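Local atomic coordinates of putative acyl-CoA dehydrogenase (Burkholderia xenovorans, PDB entry 5JSC), a protein that belongs to the acyl-CoA dehydrogenase family of flavoproteins and binds flavin-adenine dinucleotide within an assembly of four chains. Residues 36-41 with 99-104; 273-278 with 369-374; 77-82 with 130-135. One frame throughout, in Å; residues are numbered along the deposited sequence.

Overall arrangement
All three contacts are built largely from helices, and along the chain interactions 1 and 3 interleave before interaction 2 opens. Interaction 1 joins helix 28-44 to the junction of helices 88-101 and 103-122; interaction 3 sets the loop 77-82 against helix 125-136, which follows helix 103-122. Both belong to the N-terminal helical domain, with centres about 23 Å apart. Interaction 2 lies in the C-terminal domain, between helices 250-286 and 367-376, and touches interaction 1 directly: Lys100 O lies 3.0 Å from His275 ND1. The two therefore mark where the helical domains abut, whereas interaction 3, about 33 Å from interaction 2 between centres, lies on the opposite side of the chain's centre from it.

Interaction 1: residues 36-41 with 99-104. With SO4 (sulfate ion), chain S.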
ATOM      1  N   GLY C  36     -24.761  17.465  22.285  1.00 15.02           N
ATOM      2  CA  GLY C  36     -24.392  18.555  23.170  1.00 15.60           C
ATOM      3  C   GLY C  36     -23.001  19.088  22.898  1.00 15.62           C
ATOM      4  O   GLY C  36     -22.795  20.306  22.855  1.00 16.73           O
ATOM      5  N   ILE C  37     -22.026  18.193  22.703  1.00 13.81           N
ATOM      6  CA  ILE C  37     -20.677  18.696  22.463  1.00 13.35           C
ATOM      7  C   ILE C  37     -20.587  19.323  21.071  1.00 14.39           C
ATOM      8  O   ILE C  37     -19.874  20.314  20.882  1.00 15.26           O
ATOM      9  CB  ILE C  37     -19.614  17.597  22.698  1.00 13.77           C
ATOM     10  CG1 ILE C  37     -18.205  18.183  22.571  1.00 13.07           C
ATOM     11  CG2 ILE C  37     -19.799  16.403  21.768  1.00 15.03           C
ATOM     12  CD1 ILE C  37     -17.881  19.227  23.616  1.00 14.18           C
ATOM     13  N   GLU C  38     -21.337  18.803  20.092  1.00 14.58           N
ATOM     14  CA  GLU C  38     -21.369  19.451  18.780  1.00 15.58           C
ATOM     15  C   GLU C  38     -21.917  20.870  18.873  1.00 14.58           C
ATOM     16  O   GLU C  38     -21.362  21.801  18.269  1.00 16.62           O
ATOM     17  CB  GLU C  38     -22.194  18.626  17.791  1.00 16.42           C
ATOM     18  CG  GLU C  38     -22.429  19.306  16.431  1.00 19.23           C
ATOM     19  CD  GLU C  38     -21.151  19.605  15.645  1.00 20.51           C
ATOM     20  OE1 GLU C  38     -20.108  18.970  15.905  1.00 18.35           O
ATOM     21  OE2 GLU C  38     -21.199  20.476  14.746  1.00 23.37           O
ATOM     22  N   ALA C  39     -23.012  21.058  19.616  1.00 16.05           N
ATOM     23  CA  ALA C  39     -23.561  22.397  19.785  1.00 17.29           C
ATOM     24  C   ALA C  39     -22.576  23.313  20.502  1.00 16.60           C
ATOM     25  O   ALA C  39     -22.457  24.498  20.160  1.00 18.05           O
ATOM     26  CB  ALA C  39     -24.884  22.333  20.551  1.00 17.46           C
ATOM     27  N   TRP C  40     -21.867  22.786  21.508  1.00 16.55           N
ATOM     28  CA  TRP C  40     -20.855  23.590  22.183  1.00 16.53           C
ATOM     29  C   TRP C  40     -19.776  24.033  21.200  1.00 17.54           C
ATOM     30  O   TRP C  40     -19.367  25.200  21.195  1.00 17.20           O
ATOM     31  CB  TRP C  40     -20.243  22.809  23.360  1.00 16.02           C
ATOM     32  CG  TRP C  40     -19.247  23.644  24.151  1.00 17.89           C
ATOM     33  CD1 TRP C  40     -19.511  24.402  25.261  1.00 19.15           C
ATOM     34  CD2 TRP C  40     -17.852  23.836  23.862  1.00 18.26           C
ATOM     35  NE1 TRP C  40     -18.366  25.043  25.682  1.00 20.22           N
ATOM     36  CE2 TRP C  40     -17.336  24.713  24.840  1.00 18.64           C
ATOM     37  CE3 TRP C  40     -16.992  23.347  22.875  1.00 17.46           C
ATOM     38  CZ2 TRP C  40     -16.001  25.113  24.856  1.00 18.82           C
ATOM     39  CZ3 TRP C  40     -15.663  23.747  22.889  1.00 16.33           C
ATOM     40  CH2 TRP C  40     -15.182  24.623  23.874  1.00 18.60           C
ATOM     41  N   CYS C  41     -19.330  23.120  20.336  1.00 16.88           N
ATOM     42  CA  CYS C  41     -18.317  23.465  19.341  1.00 17.15           C
ATOM     43  C   CYS C  41     -18.805  24.544  18.383  1.00 18.76           C
ATOM     44  O   CYS C  41     -18.060  25.480  18.064  1.00 20.99           O
ATOM     45  CB  CYS C  41     -17.915  22.222  18.557  1.00 16.20           C
ATOM     46  SG  CYS C  41     -16.929  21.067  19.499  1.00 17.05           S
ATOM     47  N   ALA C  99     -11.956  17.388  18.066  1.00 10.36           N
ATOM     48  CA  ALA C  99     -10.922  17.349  17.031  1.00 10.66           C
ATOM     49  C   ALA C  99     -11.492  17.696  15.662  1.00 11.53           C
ATOM     50  O   ALA C  99     -10.816  18.336  14.842  1.00 11.99           O
ATOM     51  CB  ALA C  99     -10.270  15.968  16.993  1.00 12.02           C
ATOM     52  N   LYS C 100     -12.738  17.285  15.397  1.00 11.03           N
ATOM     53  CA  LYS C 100     -13.379  17.597  14.125  1.00 10.63           C
ATOM     54  C   LYS C 100     -13.509  19.103  13.904  1.00 10.78           C
ATOM     55  O   LYS C 100     -13.622  19.547  12.756  1.00 13.82           O
ATOM     56  CB  LYS C 100     -14.756  16.919  14.074  1.00 13.15           C
ATOM     57  CG  LYS C 100     -15.480  17.034  12.739  1.00 16.04           C
ATOM     58  CD  LYS C 100     -16.679  16.100  12.669  1.00 18.04           C
ATOM     59  CE  LYS C 100     -17.726  16.448  13.705  1.00 22.25           C
ATOM     60  NZ  LYS C 100     -18.909  15.537  13.617  1.00 24.16           N
ATOM     61  N   HIS C 101     -13.483  19.898  14.973  1.00 11.65           N
ATOM     62  CA  HIS C 101     -13.571  21.349  14.886  1.00 13.31           C
ATOM     63  C   HIS C 101     -12.266  22.067  15.190  1.00 13.77           C
ATOM     64  O   HIS C 101     -12.002  23.116  14.586  1.00 16.47           O
ATOM     65  CB  HIS C 101     -14.634  21.879  15.855  1.00 14.40           C
ATOM     66  CG  HIS C 101     -16.033  21.485  15.505  1.00 16.49           C
ATOM     67  ND1 HIS C 101     -16.880  22.316  14.805  1.00 19.30           N
ATOM     68  CD2 HIS C 101     -16.746  20.368  15.784  1.00 16.15           C
ATOM     69  CE1 HIS C 101     -18.053  21.724  14.657  1.00 19.92           C
ATOM     70  NE2 HIS C 101     -17.997  20.539  15.238  1.00 17.60           N
ATOM     71  N   SER C 102     -11.455  21.547  16.115  1.00 13.92           N
ATOM     72  CA  SER C 102     -10.310  22.297  16.637  1.00 14.45           C
ATOM     73  C   SER C 102      -9.323  21.354  17.299  1.00 13.32           C
ATOM     74  O   SER C 102      -9.659  20.705  18.298  1.00 14.74           O
ATOM     75  CB  SER C 102     -10.763  23.344  17.646  1.00 15.89           C
ATOM     76  OG  SER C 102      -9.650  23.852  18.362  1.00 17.52           O
ATOM     77  N   GLY C 103      -8.095  21.308  16.781  1.00 14.13           N
ATOM     78  CA  GLY C 103      -7.062  20.544  17.461  1.00 13.75           C
ATOM     79  C   GLY C 103      -6.720  21.096  18.831  1.00 13.44           C
ATOM     80  O   GLY C 103      -6.362  20.337  19.732  1.00 13.05           O
ATOM     81  N   LEU C 104      -6.825  22.417  19.010  1.00 14.30           N
ATOM     82  CA  LEU C 104      -6.534  23.019  20.311  1.00 14.59           C
ATOM     83  C   LEU C 104      -7.554  22.583  21.357  1.00 13.34           C
ATOM     84  O   LEU C 104      -7.193  22.252  22.495  1.00 13.29           O
ATOM     85  CB  LEU C 104      -6.518  24.544  20.199  1.00 19.81           C
ATOM     86  CG  LEU C 104      -5.517  25.177  19.227  1.00 26.26           C
ATOM     87  CD1 LEU C 104      -5.876  26.632  18.954  1.00 28.69           C
ATOM     88  CD2 LEU C 104      -4.121  25.075  19.779  1.00 30.58           C
TER
HETATM   89  S   SO4 S 507      -7.257  24.683  15.508  0.72 61.32           S
HETATM   90  O1  SO4 S 507      -8.276  25.633  15.065  0.72 61.44           O
HETATM   91  O2  SO4 S 507      -7.430  24.434  16.933  0.72 60.62           O
HETATM   92  O3  SO4 S 507      -5.929  25.240  15.257  0.72 61.41           O
HETATM   93  O4  SO4 S 507      -7.408  23.422  14.786  0.72 61.04           O
HETATM   94  O   HOH W   1     -20.586  16.386  15.435  1.00 24.78           O
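Cys41 and His101 form the close-packed half of this contact. Cys41 CB sits over one face of the His101 imidazole, 3.6 Å from the ring centroid and only 11° off its normal, a CH-pi contact. His101 has its CG beside the backbone N (chi1 -67°), which carries the ring across to helix 28-44, where its NE2 edge faces Glu38. There His101 NE2 donates to Glu38 OE1 at 2.7 Å, a His-carboxylate hydrogen bond, with the acceptor close to the ring plane and met on the syn side but tilted out of the carboxylate plane; carboxylate and ring planes are 39° apart. Glu38 OE2 also pairs with Arg42, so the carboxylate is held from both oxygens.

Beyond this bond the packing gives way to water. Lys100 NZ stays 4.3 Å from Glu38 OE1, too far for a salt bridge, and a water spans them, donating to Glu38 OE1 and accepting from Lys100 NZ at 2.6 Å. Arg42 and the nearby Lys100 probably favour an ionised Glu38.

Past His101, a sulfate rests at the start of the next helix, hydrogen-bonded by Ser102 OG, Gly103 N and Leu104 N. Helix 28-44 thus lies along helix 88-101 in the helical N-terminal domain of the acyl-CoA dehydrogenase fold, with Ile37 on Leu94 and Cys41 on Leu98, while Lys100 leans on Arg274 of helix 250-286.

Interaction 2: residues 273-278 with 369-374; sequences ARHAMA and EMLYRE. With EDO (1,2-ethanediol), chain O.
Glu369 OE1 is gripped by Arg373 NH2 and by the backbone N of Gly365, on the side of helix 367-376 turned away from Leu371, the residue that meets His275 and Ala276. Arg373 holds the carboxylate side-on with two nitrogens: Arg373 NE reaches Glu369 OE2 at 2.8 Å from above the carboxylate plane, and NH2 reaches OE1 at 3.1 Å from the syn side. The pair is one helical turn apart, and Arg373 NH1 is fixed by Ile223 O.

The contact itself is apolar and rests on a single methyl. Leu371 CD1 lies over one face of the His275 imidazole, 4.3 Å from the ring centroid and 27° off its normal, a CH-pi contact. Leu371 CD1 also touches Ala276 N at 3.7 Å and Ala276 CB at 4.0 Å. His275 CG is anti to the backbone N (chi1 -168°), which brings a face of the ring under Leu371 CD1; the two side chains cross at about a right angle. Ile350 of helix 332-356 packs against both Ala276 and Leu371.

On another side of helix 250-286, Arg274 forms a salt bridge with Glu96 and donates from NH2 to a 1,2-ethanediol. Tyr372 stacks on Tyr372 of the second subunit. A leucine methyl set between a histidine ring and an alanine, joining the long helix 250-286 to the short helix 367-376 next to a subunit interface, fits the largely helical C-terminal domain of the acyl-CoA dehydrogenase fold.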
ATOM      1  N   ALA C 273      -9.987  13.140  10.745  1.00  9.46           N
ATOM      2  CA  ALA C 273     -10.315  12.525   9.458  1.00  8.68           C
ATOM      3  C   ALA C 273     -11.705  12.935   8.979  1.00  9.77           C
ATOM      4  O   ALA C 273     -11.905  13.207   7.786  1.00 10.16           O
ATOM      5  CB  ALA C 273     -10.202  11.002   9.549  1.00 10.70           C
ATOM      6  N   ARG C 274     -12.688  12.975   9.886  1.00  9.34           N
ATOM      7  CA  ARG C 274     -14.026  13.379   9.463  1.00  9.70           C
ATOM      8  C   ARG C 274     -14.037  14.814   8.960  1.00  9.84           C
ATOM      9  O   ARG C 274     -14.761  15.141   8.009  1.00 10.03           O
ATOM     10  CB  ARG C 274     -15.026  13.216  10.608  1.00  9.59           C
ATOM     11  CG  ARG C 274     -15.334  11.770  10.960  1.00 11.26           C
ATOM     12  CD  ARG C 274     -16.625  11.705  11.764  1.00 10.85           C
ATOM     13  NE  ARG C 274     -16.916  10.385  12.332  1.00 12.03           N
ATOM     14  CZ  ARG C 274     -17.491   9.381  11.672  1.00 12.15           C
ATOM     15  NH1 ARG C 274     -17.800   9.516  10.392  1.00 13.63           N
ATOM     16  NH2 ARG C 274     -17.750   8.231  12.294  1.00 13.17           N
ATOM     17  N   HIS C 275     -13.251  15.693   9.588  1.00  8.98           N
ATOM     18  CA  HIS C 275     -13.151  17.059   9.079  1.00  9.44           C
ATOM     19  C   HIS C 275     -12.581  17.059   7.664  1.00  9.33           C
ATOM     20  O   HIS C 275     -13.117  17.720   6.765  1.00 10.43           O
ATOM     21  CB  HIS C 275     -12.293  17.899  10.030  1.00 10.26           C
ATOM     22  CG  HIS C 275     -12.349  19.371   9.765  1.00 10.16           C
ATOM     23  ND1 HIS C 275     -11.680  20.290  10.546  1.00 12.55           N
ATOM     24  CD2 HIS C 275     -12.981  20.086   8.804  1.00 11.82           C
ATOM     25  CE1 HIS C 275     -11.907  21.508  10.084  1.00 14.86           C
ATOM     26  NE2 HIS C 275     -12.701  21.413   9.033  1.00 13.60           N
ATOM     27  N   ALA C 276     -11.512  16.288   7.435  1.00  9.55           N
ATOM     28  CA  ALA C 276     -10.931  16.212   6.094  1.00  9.75           C
ATOM     29  C   ALA C 276     -11.926  15.642   5.090  1.00  9.81           C
ATOM     30  O   ALA C 276     -11.983  16.090   3.936  1.00 10.35           O
ATOM     31  CB  ALA C 276      -9.656  15.361   6.126  1.00 11.05           C
ATOM     32  N   MET C 277     -12.684  14.623   5.500  1.00  9.56           N
ATOM     33  CA  MET C 277     -13.698  14.036   4.625  1.00 10.62           C
ATOM     34  C   MET C 277     -14.722  15.077   4.196  1.00 11.45           C
ATOM     35  O   MET C 277     -15.086  15.160   3.017  1.00 11.82           O
ATOM     36  CB  MET C 277     -14.392  12.882   5.351  1.00 11.98           C
ATOM     37  CG  MET C 277     -15.473  12.164   4.548  1.00 14.22           C
ATOM     38  SD  MET C 277     -14.737  10.895   3.496  1.00 20.06           S
ATOM     39  CE  MET C 277     -15.104  11.447   1.864  1.00 24.09           C
ATOM     40  N   ALA C 278     -15.228  15.862   5.152  1.00 10.88           N
ATOM     41  CA  ALA C 278     -16.199  16.893   4.797  1.00 10.59           C
ATOM     42  C   ALA C 278     -15.603  17.891   3.813  1.00 11.61           C
ATOM     43  O   ALA C 278     -16.253  18.272   2.830  1.00 13.44           O
ATOM     44  CB  ALA C 278     -16.699  17.596   6.063  1.00 12.04           C
ATOM     45  N   GLU C 369      -4.779  22.053   5.126  1.00 10.31           N
ATOM     46  CA  GLU C 369      -3.369  22.290   5.434  1.00 10.43           C
ATOM     47  C   GLU C 369      -3.122  22.178   6.930  1.00 10.25           C
ATOM     48  O   GLU C 369      -2.112  21.610   7.366  1.00 11.45           O
ATOM     49  CB  GLU C 369      -2.938  23.665   4.919  1.00 11.37           C
ATOM     50  CG  GLU C 369      -1.448  23.968   5.045  1.00 12.52           C
ATOM     51  CD  GLU C 369      -1.045  24.558   6.387  1.00 12.94           C
ATOM     52  OE1 GLU C 369      -1.910  25.075   7.130  1.00 13.66           O
ATOM     53  OE2 GLU C 369       0.163  24.530   6.691  1.00 15.64           O
ATOM     54  N   MET C 370      -4.045  22.703   7.734  1.00 11.17           N
ATOM     55  CA  MET C 370      -3.907  22.587   9.179  1.00 12.34           C
ATOM     56  C   MET C 370      -3.993  21.134   9.621  1.00  9.80           C
ATOM     57  O   MET C 370      -3.249  20.705  10.510  1.00 10.58           O
ATOM     58  CB  MET C 370      -4.980  23.425   9.870  1.00 14.26           C
ATOM     59  CG  MET C 370      -4.814  24.904   9.586  1.00 19.04           C
ATOM     60  SD  MET C 370      -5.933  25.959  10.497  1.00 27.08           S
ATOM     61  CE  MET C 370      -7.505  25.403   9.890  1.00 28.04           C
ATOM     62  N   LEU C 371      -4.904  20.362   9.017  1.00 10.25           N
ATOM     63  CA  LEU C 371      -5.047  18.958   9.385  1.00 10.18           C
ATOM     64  C   LEU C 371      -3.801  18.159   9.023  1.00  9.48           C
ATOM     65  O   LEU C 371      -3.413  17.242   9.756  1.00  9.94           O
ATOM     66  CB  LEU C 371      -6.284  18.366   8.715  1.00 10.77           C
ATOM     67  CG  LEU C 371      -7.607  18.895   9.279  1.00 10.70           C
ATOM     68  CD1 LEU C 371      -8.754  18.619   8.311  1.00 11.60           C
ATOM     69  CD2 LEU C 371      -7.903  18.267  10.641  1.00 13.64           C
ATOM     70  N   TYR C 372      -3.168  18.493   7.894  1.00  9.32           N
ATOM     71  CA  TYR C 372      -1.933  17.828   7.495  1.00  9.23           C
ATOM     72  C   TYR C 372      -0.845  18.007   8.547  1.00  9.29           C
ATOM     73  O   TYR C 372      -0.054  17.086   8.803  1.00 10.35           O
ATOM     74  CB  TYR C 372      -1.489  18.379   6.137  1.00  9.33           C
ATOM     75  CG  TYR C 372      -0.174  17.827   5.626  1.00  9.63           C
ATOM     76  CD1 TYR C 372      -0.104  16.567   5.027  1.00 10.38           C
ATOM     77  CD2 TYR C 372       0.999  18.582   5.718  1.00 10.44           C
ATOM     78  CE1 TYR C 372       1.118  16.066   4.530  1.00 10.38           C
ATOM     79  CE2 TYR C 372       2.206  18.100   5.219  1.00 10.16           C
ATOM     80  CZ  TYR C 372       2.263  16.840   4.639  1.00  9.92           C
ATOM     81  OH  TYR C 372       3.459  16.359   4.157  1.00 10.71           O
ATOM     82  N   ARG C 373      -0.786  19.184   9.172  1.00 10.22           N
ATOM     83  CA  ARG C 373       0.157  19.382  10.272  1.00 11.60           C
ATOM     84  C   ARG C 373      -0.326  18.727  11.559  1.00 11.27           C
ATOM     85  O   ARG C 373       0.471  18.122  12.284  1.00 12.18           O
ATOM     86  CB  ARG C 373       0.411  20.873  10.487  1.00 12.97           C
ATOM     87  CG  ARG C 373       1.156  21.488   9.297  1.00 12.91           C
ATOM     88  CD  ARG C 373       1.615  22.908   9.561  1.00 15.12           C
ATOM     89  NE  ARG C 373       0.523  23.839   9.375  1.00 16.60           N
ATOM     90  CZ  ARG C 373      -0.127  24.438  10.361  1.00 17.74           C
ATOM     91  NH1 ARG C 373       0.225  24.230  11.626  1.00 19.05           N
ATOM     92  NH2 ARG C 373      -1.123  25.265  10.077  1.00 18.61           N
ATOM     93  N   GLU C 374      -1.625  18.821  11.845  1.00  9.68           N
ATOM     94  CA  GLU C 374      -2.144  18.367  13.131  1.00 11.65           C
ATOM     95  C   GLU C 374      -2.012  16.856  13.300  1.00 10.53           C
ATOM     96  O   GLU C 374      -1.736  16.370  14.405  1.00 12.05           O
ATOM     97  CB  GLU C 374      -3.607  18.783  13.258  1.00 15.15           C
ATOM     98  CG  GLU C 374      -4.179  18.567  14.636  1.00 20.07           C
ATOM     99  CD  GLU C 374      -3.762  19.666  15.592  1.00 25.73           C
ATOM    100  OE1 GLU C 374      -4.070  20.846  15.314  1.00 30.34           O
ATOM    101  OE2 GLU C 374      -3.112  19.354  16.608  1.00 27.82           O
TER
HETATM  102  C1  EDO O 503     -18.915   7.676  15.700  1.00 23.56           C
HETATM  103  O1  EDO O 503     -17.675   8.074  15.121  1.00 23.32           O
HETATM  104  C2  EDO O 503     -19.635   8.892  16.263  1.00 26.99           C
HETATM  105  O2  EDO O 503     -19.527   9.986  15.349  1.00 29.83           O

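Interaction 3: residues 77-82 with 130-135; sequences VAYGGH and RYLPRV
Tyr79 and Leu132 meet through the roots of their side chains, CB to CB at 3.8 Å, and then diverge. Leu132 CD1 comes back to within 4.0 Å of Tyr79 CB. The Tyr79 ring leads away along helix 125-136, over Lys128 and Thr129, with CG beside the backbone N (chi1 -53°); its hydroxyl makes a weak hydrogen bond to His125. Ala78 CB covers one face of this ring.

Pro133 is met by backbone rather than by the aromatic ring. Tyr79 O lies over one face of the Pro133 ring, 3.1 Å from Pro133 N, which has no hydrogen to give, and 3.5 Å from Pro133 CG. The carbonyl packs on the ring without a hydrogen bond, at a place where the helix is kinked and the N of Pro133 and of Arg134 have no bond to the preceding turn. Gly80, at phi 99°, turns the chain beside Pro133 with no side chain to intrude.

On another side of the helix, Arg130 lays its CG over one face of the Tyr131 ring and bonds Tyr131 OH from NE at 3.0 Å. That hydroxyl also pairs with Asp208 and Gln242, and Arg130 forms a salt bridge with Asp208, at the end of strand 202-208. Helix 125-136, in the helical N-terminal domain of the acyl-CoA dehydrogenase fold, is thus set between the loop 77-82 and the middle-domain strands, while Leu132 and Val135 pack on Val74 and on Ser116 of helix 103-122.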
ATOM      1  N   VAL C  77     -17.629  10.011  41.286  1.00 15.15           N
ATOM      2  CA  VAL C  77     -18.622  11.073  41.420  1.00 16.46           C
ATOM      3  C   VAL C  77     -18.279  11.988  42.591  1.00 16.65           C
ATOM      4  O   VAL C  77     -18.457  13.211  42.516  1.00 17.29           O
ATOM      5  CB  VAL C  77     -20.025  10.459  41.561  1.00 18.99           C
ATOM      6  CG1 VAL C  77     -21.045  11.534  41.900  1.00 20.04           C
ATOM      7  CG2 VAL C  77     -20.403   9.753  40.273  1.00 18.55           C
ATOM      8  N   ALA C  78     -17.768  11.417  43.684  1.00 16.07           N
ATOM      9  CA  ALA C  78     -17.404  12.216  44.849  1.00 16.50           C
ATOM     10  C   ALA C  78     -16.297  13.217  44.551  1.00 17.01           C
ATOM     11  O   ALA C  78     -16.128  14.183  45.308  1.00 18.36           O
ATOM     12  CB  ALA C  78     -16.967  11.298  45.991  1.00 17.74           C
ATOM     13  N   TYR C  79     -15.545  13.011  43.468  1.00 14.65           N
ATOM     14  CA  TYR C  79     -14.390  13.832  43.128  1.00 15.01           C
ATOM     15  C   TYR C  79     -14.625  14.684  41.885  1.00 16.36           C
ATOM     16  O   TYR C  79     -13.668  15.207  41.305  1.00 17.62           O
ATOM     17  CB  TYR C  79     -13.161  12.941  42.944  1.00 16.73           C
ATOM     18  CG  TYR C  79     -12.933  12.056  44.138  1.00 18.25           C
ATOM     19  CD1 TYR C  79     -12.596  12.605  45.365  1.00 18.06           C
ATOM     20  CD2 TYR C  79     -13.068  10.676  44.047  1.00 20.87           C
ATOM     21  CE1 TYR C  79     -12.410  11.813  46.472  1.00 20.74           C
ATOM     22  CE2 TYR C  79     -12.872   9.868  45.164  1.00 22.76           C
ATOM     23  CZ  TYR C  79     -12.541  10.452  46.366  1.00 24.41           C
ATOM     24  OH  TYR C  79     -12.337   9.685  47.484  1.00 28.64           O
ATOM     25  N   GLY C  80     -15.878  14.848  41.470  1.00 15.58           N
ATOM     26  CA  GLY C  80     -16.200  15.676  40.325  1.00 16.59           C
ATOM     27  C   GLY C  80     -16.409  14.923  39.030  1.00 15.24           C
ATOM     28  O   GLY C  80     -16.744  15.550  38.016  1.00 16.17           O
ATOM     29  N   GLY C  81     -16.228  13.607  39.029  1.00 14.26           N
ATOM     30  CA  GLY C  81     -16.403  12.840  37.814  1.00 13.79           C
ATOM     31  C   GLY C  81     -17.858  12.636  37.447  1.00 14.15           C
ATOM     32  O   GLY C  81     -18.766  12.744  38.274  1.00 15.80           O
ATOM     33  N   HIS C  82     -18.082  12.342  36.163  1.00 15.03           N
ATOM     34  CA  HIS C  82     -19.435  12.051  35.701  1.00 15.58           C
ATOM     35  C   HIS C  82     -19.974  10.781  36.348  1.00 16.76           C
ATOM     36  O   HIS C  82     -21.150  10.712  36.740  1.00 18.21           O
ATOM     37  CB  HIS C  82     -19.450  11.908  34.180  1.00 17.47           C
ATOM     38  CG  HIS C  82     -20.752  11.395  33.655  1.00 23.88           C
ATOM     39  ND1 HIS C  82     -21.881  12.181  33.588  1.00 27.66           N
ATOM     40  CD2 HIS C  82     -21.120  10.166  33.221  1.00 26.81           C
ATOM     41  CE1 HIS C  82     -22.886  11.465  33.114  1.00 28.42           C
ATOM     42  NE2 HIS C  82     -22.450  10.238  32.883  1.00 29.78           N
ATOM     43  N   ARG C 130      -7.881  16.440  46.500  1.00 17.44           N
ATOM     44  CA  ARG C 130      -7.127  17.661  46.247  1.00 19.11           C
ATOM     45  C   ARG C 130      -7.091  18.004  44.764  1.00 18.04           C
ATOM     46  O   ARG C 130      -7.155  19.181  44.401  1.00 21.39           O
ATOM     47  CB  ARG C 130      -5.711  17.533  46.808  1.00 22.62           C
ATOM     48  CG  ARG C 130      -4.780  18.689  46.430  1.00 26.21           C
ATOM     49  CD  ARG C 130      -3.445  18.596  47.160  1.00 30.82           C
ATOM     50  NE  ARG C 130      -2.446  19.523  46.631  1.00 36.16           N
ATOM     51  CZ  ARG C 130      -2.372  20.816  46.940  1.00 39.42           C
ATOM     52  NH1 ARG C 130      -3.247  21.354  47.781  1.00 41.86           N
ATOM     53  NH2 ARG C 130      -1.424  21.573  46.406  1.00 39.85           N
ATOM     54  N   TYR C 131      -7.000  17.003  43.891  1.00 15.64           N
ATOM     55  CA  TYR C 131      -6.729  17.280  42.481  1.00 13.75           C
ATOM     56  C   TYR C 131      -7.919  17.079  41.562  1.00 13.93           C
ATOM     57  O   TYR C 131      -8.114  17.884  40.650  1.00 14.76           O
ATOM     58  CB  TYR C 131      -5.551  16.417  41.984  1.00 14.68           C
ATOM     59  CG  TYR C 131      -4.273  16.816  42.677  1.00 15.31           C
ATOM     60  CD1 TYR C 131      -3.569  17.943  42.273  1.00 17.25           C
ATOM     61  CD2 TYR C 131      -3.794  16.098  43.767  1.00 17.08           C
ATOM     62  CE1 TYR C 131      -2.413  18.336  42.926  1.00 16.95           C
ATOM     63  CE2 TYR C 131      -2.639  16.481  44.423  1.00 18.69           C
ATOM     64  CZ  TYR C 131      -1.954  17.602  43.999  1.00 16.73           C
ATOM     65  OH  TYR C 131      -0.803  17.986  44.642  1.00 18.21           O
ATOM     66  N   LEU C 132      -8.729  16.039  41.767  1.00 13.37           N
ATOM     67  CA  LEU C 132      -9.699  15.705  40.729  1.00 12.92           C
ATOM     68  C   LEU C 132     -10.842  16.709  40.589  1.00 13.76           C
ATOM     69  O   LEU C 132     -11.260  16.974  39.454  1.00 14.51           O
ATOM     70  CB  LEU C 132     -10.257  14.301  40.955  1.00 13.18           C
ATOM     71  CG  LEU C 132      -9.204  13.208  40.765  1.00 12.94           C
ATOM     72  CD1 LEU C 132      -9.852  11.832  40.929  1.00 15.73           C
ATOM     73  CD2 LEU C 132      -8.483  13.298  39.392  1.00 13.85           C
ATOM     74  N   PRO C 133     -11.386  17.291  41.669  1.00 13.70           N
ATOM     75  CA  PRO C 133     -12.468  18.265  41.456  1.00 13.07           C
ATOM     76  C   PRO C 133     -12.035  19.464  40.635  1.00 13.39           C
ATOM     77  O   PRO C 133     -12.827  19.971  39.830  1.00 14.36           O
ATOM     78  CB  PRO C 133     -12.867  18.659  42.886  1.00 14.50           C
ATOM     79  CG  PRO C 133     -12.527  17.468  43.686  1.00 15.01           C
ATOM     80  CD  PRO C 133     -11.235  16.981  43.103  1.00 14.84           C
ATOM     81  N   ARG C 134     -10.794  19.930  40.819  1.00 15.02           N
ATOM     82  CA  ARG C 134     -10.304  21.074  40.058  1.00 15.09           C
ATOM     83  C   ARG C 134      -9.989  20.694  38.616  1.00 14.35           C
ATOM     84  O   ARG C 134     -10.163  21.515  37.709  1.00 14.18           O
ATOM     85  CB  ARG C 134      -9.063  21.664  40.727  1.00 18.11           C
ATOM     86  N   VAL C 135      -9.519  19.470  38.381  1.00 12.93           N
ATOM     87  CA  VAL C 135      -9.388  18.989  37.003  1.00 12.65           C
ATOM     88  C   VAL C 135     -10.756  18.982  36.334  1.00 12.57           C
ATOM     89  O   VAL C 135     -10.931  19.471  35.208  1.00 12.93           O
ATOM     90  CB  VAL C 135      -8.745  17.589  36.976  1.00 11.39           C
ATOM     91  CG1 VAL C 135      -8.871  16.960  35.576  1.00 12.92           C
ATOM     92  CG2 VAL C 135      -7.268  17.655  37.396  1.00 12.54           C
TER